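Local coordinates for Dye type peroxidase A (Streptomyces lividans 1326, PDB 6GZW), which is a haem-containing dye-decolourising peroxidase that probably uses hydrogen peroxide to oxidise dyes and other substrates, at residues K17-I22 and T83-F88; E99-V104 and P212-N217; D111-H116 and K339-D344; R225-L230 and V315-L320. One frame throughout, in Å; residues are numbered along the deposited sequence.

Contact 1 (K17-I22 and T83-F88); sequences KHQPGI and TVTFGF
Gln19 opens the contact by laying its terminal amide along the backbone of Phe86 and pairing with both polar groups of that residue. Its OE1 accepts Phe86 N at 2.9 Å (N-H...O 160°), and its NE2 donates to Phe86 O at 3.1 Å, in the carbonyl plane on a lone pair. The chain is extended beyond CG (chi2 -169°), which carries the amide across to the strand. Water 1 adds a donor to OE1 and also bridges to Val84 O, while NE2 is shared with Pro361 O. Replacing Gln19 by a serine would remove the amide and is likely to leave the N-H and C=O of Phe86 without these side-chain partners. Next, Pro20 sets its ring carbon CB 3.8 Å from Thr83 CG2, and its carbonyl O receives Thr85 OG1 at 2.6 Å. Gly21 then passes with CA 3.6 Å from Thr85 OG1; at its positive phi of 91° a beta carbon would run into that hydroxyl. The hydroxyl of Thr83 turns to Gln27. All of this is buried: strand 83-89 lies between strands 126-132 and 350-360, Val84 and Phe86 pack on helix 43-61, and Gln19 touches Val360 at the end of the neighbouring strand.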
# COMPACT_ATOMS: atom_id res chain seq x y z
N LYS A 17 -19.21 3.46 -23.02
CA LYS A 17 -20.26 2.45 -22.97
C LYS A 17 -20.20 1.64 -21.65
O LYS A 17 -21.22 1.39 -21.02
CB LYS A 17 -20.15 1.53 -24.19
CG LYS A 17 -21.16 0.41 -24.27
CD LYS A 17 -20.83 -0.45 -25.49
CE LYS A 17 -21.93 -1.43 -25.84
NZ LYS A 17 -21.59 -2.13 -27.13
N HIS A 18 -18.99 1.26 -21.25
CA HIS A 18 -18.73 0.52 -20.01
C HIS A 18 -18.03 1.43 -19.01
O HIS A 18 -17.30 2.33 -19.40
CB HIS A 18 -17.84 -0.69 -20.29
CG HIS A 18 -18.35 -1.58 -21.39
ND1 HIS A 18 -19.59 -2.17 -21.33
CD2 HIS A 18 -17.82 -1.92 -22.58
CE1 HIS A 18 -19.79 -2.87 -22.44
NE2 HIS A 18 -18.74 -2.73 -23.22
N GLN A 19 -18.26 1.18 -17.72
CA GLN A 19 -17.47 1.87 -16.68
C GLN A 19 -16.03 1.42 -16.74
O GLN A 19 -15.77 0.24 -17.07
CB GLN A 19 -18.03 1.59 -15.30
CG GLN A 19 -19.31 2.35 -14.95
CD GLN A 19 -19.63 2.21 -13.47
OE1 GLN A 19 -18.91 2.77 -12.62
NE2 GLN A 19 -20.69 1.49 -13.15
N PRO A 20 -15.09 2.32 -16.41
CA PRO A 20 -13.68 1.95 -16.25
C PRO A 20 -13.48 1.01 -15.04
O PRO A 20 -14.36 0.87 -14.19
CB PRO A 20 -13.00 3.30 -16.00
CG PRO A 20 -14.02 4.05 -15.26
CD PRO A 20 -15.34 3.69 -15.89
N GLY A 21 -12.36 0.30 -15.00
CA GLY A 21 -12.05 -0.62 -13.91
C GLY A 21 -12.50 -2.06 -14.09
O GLY A 21 -12.54 -2.81 -13.12
N ILE A 22 -12.89 -2.43 -15.32
CA ILE A 22 -13.33 -3.76 -15.64
C ILE A 22 -12.32 -4.37 -16.60
O ILE A 22 -11.72 -5.42 -16.29
CB ILE A 22 -14.76 -3.78 -16.21
CG1 ILE A 22 -15.73 -3.10 -15.23
CG2 ILE A 22 -15.24 -5.21 -16.46
CD1 ILE A 22 -17.14 -2.93 -15.75
N THR A 83 -8.80 5.01 -11.98
CA THR A 83 -10.17 4.67 -12.31
C THR A 83 -11.01 4.60 -11.06
O THR A 83 -10.53 4.27 -9.97
CB THR A 83 -10.35 3.34 -13.09
OG1 THR A 83 -9.92 2.22 -12.28
CG2 THR A 83 -9.54 3.35 -14.36
N VAL A 84 -12.27 4.96 -11.22
CA VAL A 84 -13.30 4.86 -10.19
C VAL A 84 -14.51 4.16 -10.81
O VAL A 84 -14.97 4.56 -11.87
CB VAL A 84 -13.72 6.26 -9.66
CG1 VAL A 84 -14.60 6.10 -8.42
CG2 VAL A 84 -12.50 7.09 -9.35
N THR A 85 -15.00 3.14 -10.12
CA THR A 85 -16.11 2.30 -10.57
C THR A 85 -17.14 2.14 -9.47
O THR A 85 -16.77 1.98 -8.30
CB THR A 85 -15.57 0.88 -10.84
OG1 THR A 85 -14.35 0.97 -11.57
CG2 THR A 85 -16.58 0.06 -11.57
N PHE A 86 -18.42 2.15 -9.84
CA PHE A 86 -19.52 2.17 -8.88
C PHE A 86 -20.47 0.99 -9.05
O PHE A 86 -20.87 0.69 -10.19
CB PHE A 86 -20.33 3.47 -9.07
CG PHE A 86 -19.51 4.74 -8.97
CD1 PHE A 86 -19.16 5.27 -7.72
CD2 PHE A 86 -19.04 5.39 -10.12
CE1 PHE A 86 -18.40 6.41 -7.62
CE2 PHE A 86 -18.26 6.55 -10.02
CZ PHE A 86 -17.94 7.06 -8.76
N GLY A 87 -20.92 0.41 -7.93
CA GLY A 87 -21.94 -0.65 -7.95
C GLY A 87 -22.98 -0.53 -6.86
O GLY A 87 -22.80 0.22 -5.89
N PHE A 88 -24.07 -1.28 -7.02
CA PHE A 88 -25.19 -1.34 -6.10
C PHE A 88 -25.38 -2.77 -5.59
O PHE A 88 -25.38 -3.72 -6.39
CB PHE A 88 -26.49 -0.89 -6.80
CG PHE A 88 -26.41 0.47 -7.41
CD1 PHE A 88 -25.83 0.65 -8.65
CD2 PHE A 88 -26.86 1.58 -6.71
CE1 PHE A 88 -25.71 1.91 -9.22
CE2 PHE A 88 -26.74 2.83 -7.26
CZ PHE A 88 -26.17 3.01 -8.51
O HOH W 1 -17.32 4.97 -13.52

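Contact 2 (E99-V104 and P212-N217); sequences EKQRPV and PAWMAN
Pro103 overlaps two side chains at once: its CG lies 3.8 Å from Trp214 CZ2, while its CB meets Pro212 CD, also at 3.8 Å. The proline ring crosses each of them at about a right angle. Trp214 holds CG between its own backbone N and carbonyl carbon (chi1 74°), which brings the indole N-H round to the other loop. There NE1 donates to Gln101 O at 2.8 Å in a nearly straight bond (167°), with the acceptor close to the ring plane. Met215 CG lies over one face of the indole, 3.5 Å above the ring plane and offset toward the rim. The side chain of Gln101 runs past the indole the opposite way, OE1 reaching 3.6 Å from Trp214 CD1, and water 2 joins that same OE1 to Trp214 N. A leucine in place of Trp214 would probably leave Gln101 O without its indole donor and open a gap beside Pro103. Leu374 of helix 372-375 packs on Trp214 and Gln101, and Tyr220 of strand 219-228 on Pro103 and Met215. The chemistry is thus mainly apolar, while one direct bond satisfies the buried indole N-H and one water bridge serves the backbone N of Trp214.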
# COMPACT_ATOMS: atom_id res chain seq x y z
N GLU A 99 -37.30 -2.03 -5.32
CA GLU A 99 -37.39 -3.51 -5.32
C GLU A 99 -37.74 -4.04 -6.72
O GLU A 99 -37.13 -4.97 -7.22
CB GLU A 99 -38.43 -4.00 -4.29
CG GLU A 99 -38.10 -3.72 -2.82
CD GLU A 99 -38.65 -2.41 -2.26
OE1 GLU A 99 -38.83 -1.42 -3.02
OE2 GLU A 99 -38.89 -2.37 -1.03
N LYS A 100 -38.68 -3.39 -7.39
CA LYS A 100 -39.06 -3.77 -8.75
C LYS A 100 -37.91 -3.73 -9.76
O LYS A 100 -37.96 -4.45 -10.75
CB LYS A 100 -40.25 -2.94 -9.24
CG LYS A 100 -41.54 -3.31 -8.52
CD LYS A 100 -42.73 -2.48 -8.97
CE LYS A 100 -43.93 -2.78 -8.07
NZ LYS A 100 -45.20 -2.28 -8.63
N GLN A 101 -36.86 -2.93 -9.49
CA GLN A 101 -35.67 -2.81 -10.36
C GLN A 101 -34.44 -3.65 -9.91
O GLN A 101 -33.38 -3.59 -10.55
CB GLN A 101 -35.24 -1.35 -10.42
CG GLN A 101 -36.27 -0.39 -11.00
CD GLN A 101 -36.60 -0.64 -12.45
OE1 GLN A 101 -35.89 -1.34 -13.19
NE2 GLN A 101 -37.71 -0.05 -12.88
N ARG A 102 -34.59 -4.41 -8.82
CA ARG A 102 -33.51 -5.23 -8.29
C ARG A 102 -33.27 -6.40 -9.24
O ARG A 102 -34.19 -7.19 -9.43
CB ARG A 102 -33.86 -5.77 -6.91
CG ARG A 102 -32.70 -6.42 -6.19
CD ARG A 102 -33.13 -6.99 -4.86
NE ARG A 102 -33.88 -8.23 -5.08
CZ ARG A 102 -35.20 -8.39 -4.96
NH1 ARG A 102 -36.01 -7.40 -4.56
NH2 ARG A 102 -35.73 -9.59 -5.22
N PRO A 103 -32.06 -6.53 -9.83
CA PRO A 103 -31.85 -7.67 -10.74
C PRO A 103 -31.84 -9.00 -10.01
O PRO A 103 -31.39 -9.06 -8.85
CB PRO A 103 -30.48 -7.37 -11.37
CG PRO A 103 -30.15 -5.93 -11.02
CD PRO A 103 -30.86 -5.68 -9.72
N VAL A 104 -32.33 -10.05 -10.68
CA VAL A 104 -32.27 -11.43 -10.15
C VAL A 104 -30.80 -11.81 -9.91
O VAL A 104 -30.48 -12.60 -8.99
CB VAL A 104 -32.92 -12.46 -11.13
CG1 VAL A 104 -32.65 -13.90 -10.69
CG2 VAL A 104 -34.42 -12.23 -11.23
N PRO A 212 -32.86 -6.07 -15.89
CA PRO A 212 -33.56 -4.79 -15.99
C PRO A 212 -32.77 -3.82 -16.86
O PRO A 212 -31.54 -3.85 -16.87
CB PRO A 212 -33.68 -4.32 -14.53
CG PRO A 212 -32.76 -5.20 -13.72
CD PRO A 212 -32.08 -6.17 -14.63
N ALA A 213 -33.48 -2.97 -17.60
CA ALA A 213 -32.85 -2.13 -18.61
C ALA A 213 -31.79 -1.19 -18.03
O ALA A 213 -30.83 -0.88 -18.71
CB ALA A 213 -33.91 -1.33 -19.37
N TRP A 214 -31.93 -0.78 -16.76
CA TRP A 214 -30.94 0.12 -16.16
C TRP A 214 -29.54 -0.50 -16.09
O TRP A 214 -28.55 0.23 -15.96
CB TRP A 214 -31.38 0.61 -14.76
CG TRP A 214 -31.30 -0.38 -13.66
CD1 TRP A 214 -32.29 -1.20 -13.22
CD2 TRP A 214 -30.15 -0.65 -12.83
NE1 TRP A 214 -31.84 -1.98 -12.18
CE2 TRP A 214 -30.53 -1.66 -11.92
CE3 TRP A 214 -28.85 -0.14 -12.78
CZ2 TRP A 214 -29.64 -2.17 -10.98
CZ3 TRP A 214 -27.98 -0.65 -11.82
CH2 TRP A 214 -28.38 -1.64 -10.94
N MET A 215 -29.44 -1.83 -16.16
CA MET A 215 -28.15 -2.52 -16.19
C MET A 215 -27.49 -2.71 -17.56
O MET A 215 -26.44 -3.36 -17.66
CB MET A 215 -28.25 -3.85 -15.44
CG MET A 215 -27.98 -3.74 -13.95
SD MET A 215 -26.31 -3.19 -13.53
CE MET A 215 -25.36 -4.60 -14.11
N ALA A 216 -28.10 -2.17 -18.62
CA ALA A 216 -27.55 -2.29 -19.98
C ALA A 216 -26.06 -1.91 -20.09
O ALA A 216 -25.66 -0.87 -19.58
CB ALA A 216 -28.39 -1.49 -20.96
N ASN A 217 -25.26 -2.79 -20.70
CA ASN A 217 -23.80 -2.63 -20.79
C ASN A 217 -23.06 -2.68 -19.44
O ASN A 217 -21.88 -2.35 -19.38
CB ASN A 217 -23.45 -1.37 -21.56
CG ASN A 217 -24.18 -1.30 -22.88
OD1 ASN A 217 -24.20 -2.28 -23.63
ND2 ASN A 217 -24.83 -0.16 -23.17
O HOH W 2 -34.62 -0.44 -15.63

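Contact 3 (D111-H116 and K339-D344); sequences DFSSDH and KLDRGD. With HEM (protoporphyrin IX containing Fe), chain C.
Asp341 swings CG anti to its own backbone N (chi1 -179°), and Ser113 and Ser114 both hold OG between backbone N and carbonyl carbon (chi1 78° and 60°); together these settings bring both hydroxyls up to the carboxylate oxygens. Each carboxylate oxygen is taken by one serine. OD2 receives Ser113 OG at 2.5 Å on its syn side, somewhat out of the carboxylate plane, plus a weak bond from Ser113 N. OD1 receives Ser114 N at 2.8 Å through its syn lone pair; Ser114 OG also donates to OD1, but at a distance so short that its exact length is doubtful. With both oxygens engaged by donors, the carboxylate is held against rotation and is probably ionised. Phe112 CB closes in on OD1 at 3.5 Å, and its side chain packs on Phe333, Gln337 and Arg338 of helix 333-343. Arg342 CG passes 3.7 Å from Ser113 OG. The two serines are the central residues of a type I beta turn, closed by Asp115 N to Phe112 O at 2.9 Å. What results is an aspartate of the 339-344 segment that accepts hydrogen bonds from the N-H and hydroxyl groups of a beta turn, the Ser113 N-H only weakly, beside the haem pocket of a DyP-type peroxidase: the preceding Leu340 places CD1 3.8 Å from haem C3C, on the face remote from iron-bound water 3.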
# COMPACT_ATOMS: atom_id res chain seq x y z
N ASP A 111 -24.20 -19.96 0.58
CA ASP A 111 -23.38 -20.10 1.75
C ASP A 111 -22.51 -21.31 1.49
O ASP A 111 -22.93 -22.44 1.72
CB ASP A 111 -24.23 -20.23 3.03
CG ASP A 111 -25.05 -18.97 3.30
OD1 ASP A 111 -24.46 -17.92 3.65
OD2 ASP A 111 -26.28 -19.02 3.14
N PHE A 112 -21.31 -21.10 0.96
CA PHE A 112 -20.39 -22.20 0.64
C PHE A 112 -19.87 -22.82 1.92
O PHE A 112 -19.63 -22.10 2.90
CB PHE A 112 -19.22 -21.72 -0.22
CG PHE A 112 -19.65 -21.10 -1.51
CD1 PHE A 112 -19.97 -21.88 -2.61
CD2 PHE A 112 -19.77 -19.71 -1.62
CE1 PHE A 112 -20.36 -21.29 -3.81
CE2 PHE A 112 -20.14 -19.12 -2.82
CZ PHE A 112 -20.46 -19.93 -3.91
N SER A 113 -19.66 -24.14 1.91
CA SER A 113 -19.16 -24.82 3.09
C SER A 113 -17.82 -24.23 3.59
O SER A 113 -17.57 -24.19 4.79
CB SER A 113 -19.04 -26.34 2.84
OG SER A 113 -17.88 -26.65 2.07
N SER A 114 -16.98 -23.76 2.67
CA SER A 114 -15.67 -23.19 3.02
C SER A 114 -15.74 -21.70 3.44
O SER A 114 -14.71 -21.12 3.76
CB SER A 114 -14.68 -23.37 1.85
OG SER A 114 -15.13 -22.72 0.66
N ASP A 115 -16.92 -21.07 3.43
CA ASP A 115 -17.00 -19.64 3.83
C ASP A 115 -16.62 -19.42 5.29
O ASP A 115 -17.01 -20.19 6.16
CB ASP A 115 -18.43 -19.12 3.68
CG ASP A 115 -18.80 -18.74 2.26
OD1 ASP A 115 -17.94 -18.78 1.36
OD2 ASP A 115 -19.98 -18.33 2.09
N HIS A 116 -15.91 -18.33 5.55
CA HIS A 116 -15.65 -17.84 6.90
C HIS A 116 -15.79 -16.32 6.89
O HIS A 116 -14.87 -15.59 7.26
CB HIS A 116 -14.27 -18.30 7.36
CG HIS A 116 -14.13 -19.79 7.39
ND1 HIS A 116 -13.53 -20.52 6.38
CD2 HIS A 116 -14.55 -20.70 8.30
CE1 HIS A 116 -13.56 -21.81 6.68
NE2 HIS A 116 -14.17 -21.94 7.85
N LYS A 339 -17.83 -25.68 -7.35
CA LYS A 339 -16.86 -26.71 -7.67
C LYS A 339 -15.59 -26.60 -6.86
O LYS A 339 -15.03 -27.61 -6.44
CB LYS A 339 -16.46 -26.64 -9.12
CG LYS A 339 -15.49 -27.73 -9.53
CD LYS A 339 -15.53 -27.96 -11.02
CE LYS A 339 -16.81 -28.67 -11.41
NZ LYS A 339 -16.91 -28.64 -12.89
N LEU A 340 -15.09 -25.37 -6.66
CA LEU A 340 -13.84 -25.22 -5.89
C LEU A 340 -13.97 -25.56 -4.41
O LEU A 340 -13.01 -26.05 -3.77
CB LEU A 340 -13.29 -23.80 -6.01
CG LEU A 340 -13.05 -23.21 -7.39
CD1 LEU A 340 -12.31 -21.90 -7.25
CD2 LEU A 340 -12.32 -24.17 -8.32
N ASP A 341 -15.15 -25.27 -3.87
CA ASP A 341 -15.43 -25.24 -2.43
C ASP A 341 -14.69 -26.34 -1.66
O ASP A 341 -13.81 -26.05 -0.83
CB ASP A 341 -16.95 -25.28 -2.22
CG ASP A 341 -17.35 -25.22 -0.78
OD1 ASP A 341 -16.85 -24.35 -0.06
OD2 ASP A 341 -18.18 -26.06 -0.35
N ARG A 342 -15.01 -27.59 -1.99
CA ARG A 342 -14.28 -28.78 -1.49
C ARG A 342 -13.38 -29.46 -2.54
O ARG A 342 -12.43 -30.17 -2.17
CB ARG A 342 -15.30 -29.83 -0.98
CG ARG A 342 -16.11 -29.38 0.24
CD ARG A 342 -16.80 -30.56 0.93
NE ARG A 342 -18.00 -31.05 0.24
CZ ARG A 342 -19.27 -30.79 0.57
NH1 ARG A 342 -19.61 -30.01 1.61
NH2 ARG A 342 -20.26 -31.33 -0.17
N GLY A 343 -13.71 -29.30 -3.83
CA GLY A 343 -12.97 -29.97 -4.89
C GLY A 343 -11.58 -29.46 -5.24
O GLY A 343 -10.79 -30.20 -5.81
N ASP A 344 -11.26 -28.22 -4.90
CA ASP A 344 -10.03 -27.59 -5.37
C ASP A 344 -8.87 -27.90 -4.42
O ASP A 344 -9.00 -27.73 -3.21
CB ASP A 344 -10.27 -26.07 -5.41
CG ASP A 344 -9.16 -25.29 -6.06
OD1 ASP A 344 -8.12 -25.86 -6.47
OD2 ASP A 344 -9.35 -24.06 -6.17
CHA HEM C . -6.68 -19.31 -12.71
CHB HEM C . -4.70 -18.54 -8.36
CHC HEM C . -9.15 -17.96 -6.51
CHD HEM C . -11.11 -18.73 -10.84
C1A HEM C . -5.77 -19.16 -11.70
C2A HEM C . -4.36 -19.33 -11.86
C3A HEM C . -3.82 -19.11 -10.64
C4A HEM C . -4.88 -18.82 -9.72
CMA HEM C . -2.36 -19.13 -10.25
CAA HEM C . -3.61 -19.69 -13.13
CBA HEM C . -3.14 -18.54 -14.01
CGA HEM C . -4.28 -17.84 -14.66
O1A HEM C . -4.83 -18.26 -15.71
O2A HEM C . -4.75 -16.79 -14.12
C1B HEM C . -5.76 -18.29 -7.47
C2B HEM C . -5.59 -17.95 -6.10
C3B HEM C . -6.82 -17.78 -5.55
C4B HEM C . -7.79 -18.03 -6.66
CMB HEM C . -4.27 -17.84 -5.39
CAB HEM C . -7.19 -17.34 -4.19
CBB HEM C . -6.43 -16.59 -3.41
C1C HEM C . -10.08 -18.17 -7.50
C2C HEM C . -11.49 -18.10 -7.31
C3C HEM C . -12.05 -18.33 -8.56
C4C HEM C . -10.97 -18.51 -9.49
CMC HEM C . -12.24 -17.86 -6.04
CAC HEM C . -13.47 -18.45 -8.95
CBC HEM C . -14.52 -18.75 -8.17
C1D HEM C . -10.00 -18.88 -11.68
C2D HEM C . -10.21 -19.05 -13.13
C3D HEM C . -8.98 -19.22 -13.67
C4D HEM C . -8.04 -19.15 -12.51
CMD HEM C . -11.53 -19.00 -13.89
CAD HEM C . -8.68 -19.43 -15.14
CBD HEM C . -8.82 -20.90 -15.55
CGD HEM C . -8.58 -21.06 -17.02
O1D HEM C . -7.44 -21.37 -17.46
O2D HEM C . -9.53 -20.84 -17.81
NA HEM C . -6.09 -18.94 -10.37
NB HEM C . -7.07 -18.35 -7.74
NC HEM C . -9.78 -18.47 -8.79
ND HEM C . -8.71 -19.04 -11.34
FE HEM C . -7.92 -18.74 -9.60
O HOH W 3 -7.87 -16.78 -9.91

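Contact 4 (R225-L230 and V315-L320); sequences RIRMLL and VPDAGL. With HEM (protoporphyrin IX containing Fe), chain C.
Val315 starts the contact by placing CG1 3.6 Å from Arg227 NH1, the two side chains crossing at about a right angle. Pro316 follows with its ring against Leu230 CD1, a patch that Arg143 of the second subunit also covers. Pro316 O accepts a hydrogen bond from water 5, which likewise donates to Met228 O and accepts from Arg227 NH1. Asp317 forms a salt bridge, Arg225 NH2 reaching OD2 at 3.2 Å from above the carboxylate plane although OD2 lies near the guanidinium plane; the two planes are 64° apart. The arginine chain, extended from CG to NE (chi2 -169°, chi3 -180°), carries the guanidinium across to Asp317. Water 4 lies between Arg225 NE and Asp317 OD1, and the arginine has a second anion in Asp308. Ala318 O accepts Met228 N at 2.9 Å, while Arg227 CG lies 3.5 Å away beside the same oxygen; the charged end of Arg227 goes on to Glu353. At Gly319 the strands come close, its CA 4.3 Å from Arg227 CA in a non-hydrogen-bonded pair and making a CA-H...O contact with Ile226 O. A beta carbon would collide with that oxygen. Leu320 then makes the hydrogen-bonded antiparallel pair with Ile226, each N donating to the other's O at 2.9 Å. Leu320 CD2 and Ile226 CG2 both touch the haem vinyl carbon CBB, the latter at 3.7 Å, and Met228 CE meets methyl CMB. The chemistry therefore changes along the ladder: charge and water gather at the Asp317 end, whereas the Leu320 end is apolar and forms a hydrophobic wall against the porphyrin edge.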
# COMPACT_ATOMS: atom_id res chain seq x y z
N ARG A 225 -12.56 -11.35 -0.20
CA ARG A 225 -11.34 -11.13 0.54
C ARG A 225 -10.86 -12.54 0.90
O ARG A 225 -11.41 -13.15 1.81
CB ARG A 225 -11.58 -10.29 1.80
CG ARG A 225 -10.30 -9.98 2.58
CD ARG A 225 -10.62 -9.40 3.95
NE ARG A 225 -9.42 -9.08 4.73
CZ ARG A 225 -8.65 -8.00 4.54
NH1 ARG A 225 -8.92 -7.15 3.56
NH2 ARG A 225 -7.59 -7.79 5.30
N ILE A 226 -9.82 -13.01 0.20
CA ILE A 226 -9.37 -14.38 0.39
C ILE A 226 -8.00 -14.34 1.05
O ILE A 226 -7.02 -13.93 0.43
CB ILE A 226 -9.29 -15.14 -0.94
CG1 ILE A 226 -10.61 -15.02 -1.71
CG2 ILE A 226 -8.97 -16.60 -0.68
CD1 ILE A 226 -10.57 -15.70 -3.06
N ARG A 227 -7.94 -14.75 2.32
CA ARG A 227 -6.69 -14.80 3.02
C ARG A 227 -5.89 -15.97 2.51
O ARG A 227 -6.44 -17.04 2.25
CB ARG A 227 -6.90 -14.94 4.53
CG ARG A 227 -5.59 -14.99 5.32
CD ARG A 227 -5.79 -14.58 6.77
NE ARG A 227 -6.58 -15.54 7.53
CZ ARG A 227 -6.09 -16.60 8.16
NH1 ARG A 227 -4.80 -16.91 8.11
NH2 ARG A 227 -6.91 -17.37 8.87
N MET A 228 -4.62 -15.75 2.28
CA MET A 228 -3.75 -16.85 1.94
C MET A 228 -3.12 -17.41 3.20
O MET A 228 -2.54 -16.68 3.97
CB MET A 228 -2.68 -16.42 0.95
CG MET A 228 -3.22 -16.09 -0.43
SD MET A 228 -2.02 -15.16 -1.39
CE MET A 228 -2.69 -15.46 -3.02
N LEU A 229 -3.18 -18.72 3.39
CA LEU A 229 -2.59 -19.37 4.55
C LEU A 229 -1.11 -19.59 4.23
O LEU A 229 -0.64 -20.72 4.08
CB LEU A 229 -3.31 -20.70 4.87
CG LEU A 229 -4.81 -20.55 5.17
CD1 LEU A 229 -5.41 -21.87 5.63
CD2 LEU A 229 -5.12 -19.48 6.19
N LEU A 230 -0.38 -18.48 4.25
CA LEU A 230 1.01 -18.48 3.82
C LEU A 230 1.92 -19.32 4.72
O LEU A 230 2.90 -19.92 4.25
CB LEU A 230 1.52 -17.03 3.75
CG LEU A 230 0.87 -16.13 2.70
CD1 LEU A 230 1.46 -14.74 2.81
CD2 LEU A 230 1.05 -16.67 1.28
N VAL A 315 0.46 -14.32 12.56
CA VAL A 315 -0.16 -14.82 11.33
C VAL A 315 -0.39 -13.61 10.43
O VAL A 315 -1.00 -12.63 10.87
CB VAL A 315 -1.50 -15.54 11.60
CG1 VAL A 315 -2.08 -16.06 10.30
CG2 VAL A 315 -1.27 -16.70 12.56
N PRO A 316 0.06 -13.68 9.17
CA PRO A 316 -0.16 -12.49 8.33
C PRO A 316 -1.58 -12.37 7.84
O PRO A 316 -2.16 -13.34 7.32
CB PRO A 316 0.81 -12.69 7.17
CG PRO A 316 0.97 -14.17 7.06
CD PRO A 316 0.88 -14.69 8.47
N ASP A 317 -2.15 -11.18 7.97
CA ASP A 317 -3.46 -10.89 7.37
C ASP A 317 -3.22 -10.44 5.94
O ASP A 317 -3.28 -9.25 5.62
CB ASP A 317 -4.22 -9.85 8.18
CG ASP A 317 -5.65 -9.69 7.70
OD1 ASP A 317 -6.12 -10.57 6.97
OD2 ASP A 317 -6.28 -8.70 8.03
N ALA A 318 -2.96 -11.42 5.07
CA ALA A 318 -2.46 -11.17 3.72
C ALA A 318 -3.13 -12.12 2.77
O ALA A 318 -3.47 -13.24 3.13
CB ALA A 318 -0.98 -11.33 3.65
N GLY A 319 -3.29 -11.69 1.53
CA GLY A 319 -3.98 -12.53 0.57
C GLY A 319 -4.31 -11.81 -0.72
O GLY A 319 -3.53 -11.01 -1.24
N LEU A 320 -5.50 -12.13 -1.24
CA LEU A 320 -5.96 -11.58 -2.52
C LEU A 320 -7.33 -10.98 -2.37
O LEU A 320 -8.23 -11.62 -1.80
CB LEU A 320 -6.05 -12.73 -3.53
CG LEU A 320 -6.22 -12.33 -5.01
CD1 LEU A 320 -4.97 -11.73 -5.58
CD2 LEU A 320 -6.63 -13.58 -5.80
CHA HEM C . -6.68 -19.31 -12.71
CHB HEM C . -4.70 -18.54 -8.36
CHC HEM C . -9.15 -17.96 -6.51
CHD HEM C . -11.11 -18.73 -10.84
C1A HEM C . -5.77 -19.16 -11.70
C2A HEM C . -4.36 -19.33 -11.86
C3A HEM C . -3.82 -19.11 -10.64
C4A HEM C . -4.88 -18.82 -9.72
CMA HEM C . -2.36 -19.13 -10.25
CAA HEM C . -3.61 -19.69 -13.13
CBA HEM C . -3.14 -18.54 -14.01
CGA HEM C . -4.28 -17.84 -14.66
O1A HEM C . -4.83 -18.26 -15.71
O2A HEM C . -4.75 -16.79 -14.12
C1B HEM C . -5.76 -18.29 -7.47
C2B HEM C . -5.59 -17.95 -6.10
C3B HEM C . -6.82 -17.78 -5.55
C4B HEM C . -7.79 -18.03 -6.66
CMB HEM C . -4.27 -17.84 -5.39
CAB HEM C . -7.19 -17.34 -4.19
CBB HEM C . -6.43 -16.59 -3.41
C1C HEM C . -10.08 -18.17 -7.50
C2C HEM C . -11.49 -18.10 -7.31
C3C HEM C . -12.05 -18.33 -8.56
C4C HEM C . -10.97 -18.51 -9.49
CMC HEM C . -12.24 -17.86 -6.04
CAC HEM C . -13.47 -18.45 -8.95
CBC HEM C . -14.52 -18.75 -8.17
C1D HEM C . -10.00 -18.88 -11.68
C2D HEM C . -10.21 -19.05 -13.13
C3D HEM C . -8.98 -19.22 -13.67
C4D HEM C . -8.04 -19.15 -12.51
CMD HEM C . -11.53 -19.00 -13.89
CAD HEM C . -8.68 -19.43 -15.14
CBD HEM C . -8.82 -20.90 -15.55
CGD HEM C . -8.58 -21.06 -17.02
O1D HEM C . -7.44 -21.37 -17.46
O2D HEM C . -9.53 -20.84 -17.81
NA HEM C . -6.09 -18.94 -10.37
NB HEM C . -7.07 -18.35 -7.74
NC HEM C . -9.78 -18.47 -8.79
ND HEM C . -8.71 -19.04 -11.34
FE HEM C . -7.92 -18.74 -9.60
O HOH W 4 -8.06 -11.51 5.79
O HOH W 5 -2.43 -15.97 6.68
O HOH W 3 -7.87 -16.78 -9.91

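From the N terminus, contact 1 closes first, fixing the loop before strand 29-37 to strand 83-89. Contact 2 then joins the loop after helix 90-95 to the one leading into strand 219-228; it touches contact 1, with His18 ND1 meeting Asn217 O and Phe88 packing on Trp214. Contact 3 starts inside the span of contact 2 and ends far beyond it, so the two cross, and it ties the loop before strand 126-132 to helix 333-343. Contact 4 is nested within contact 3 and pairs strands 219-228 and 316-326. Contacts 1 and 4 reach the same antiparallel sheet, their centres 26 Å apart, whereas contacts 3 and 4 both reach the haem.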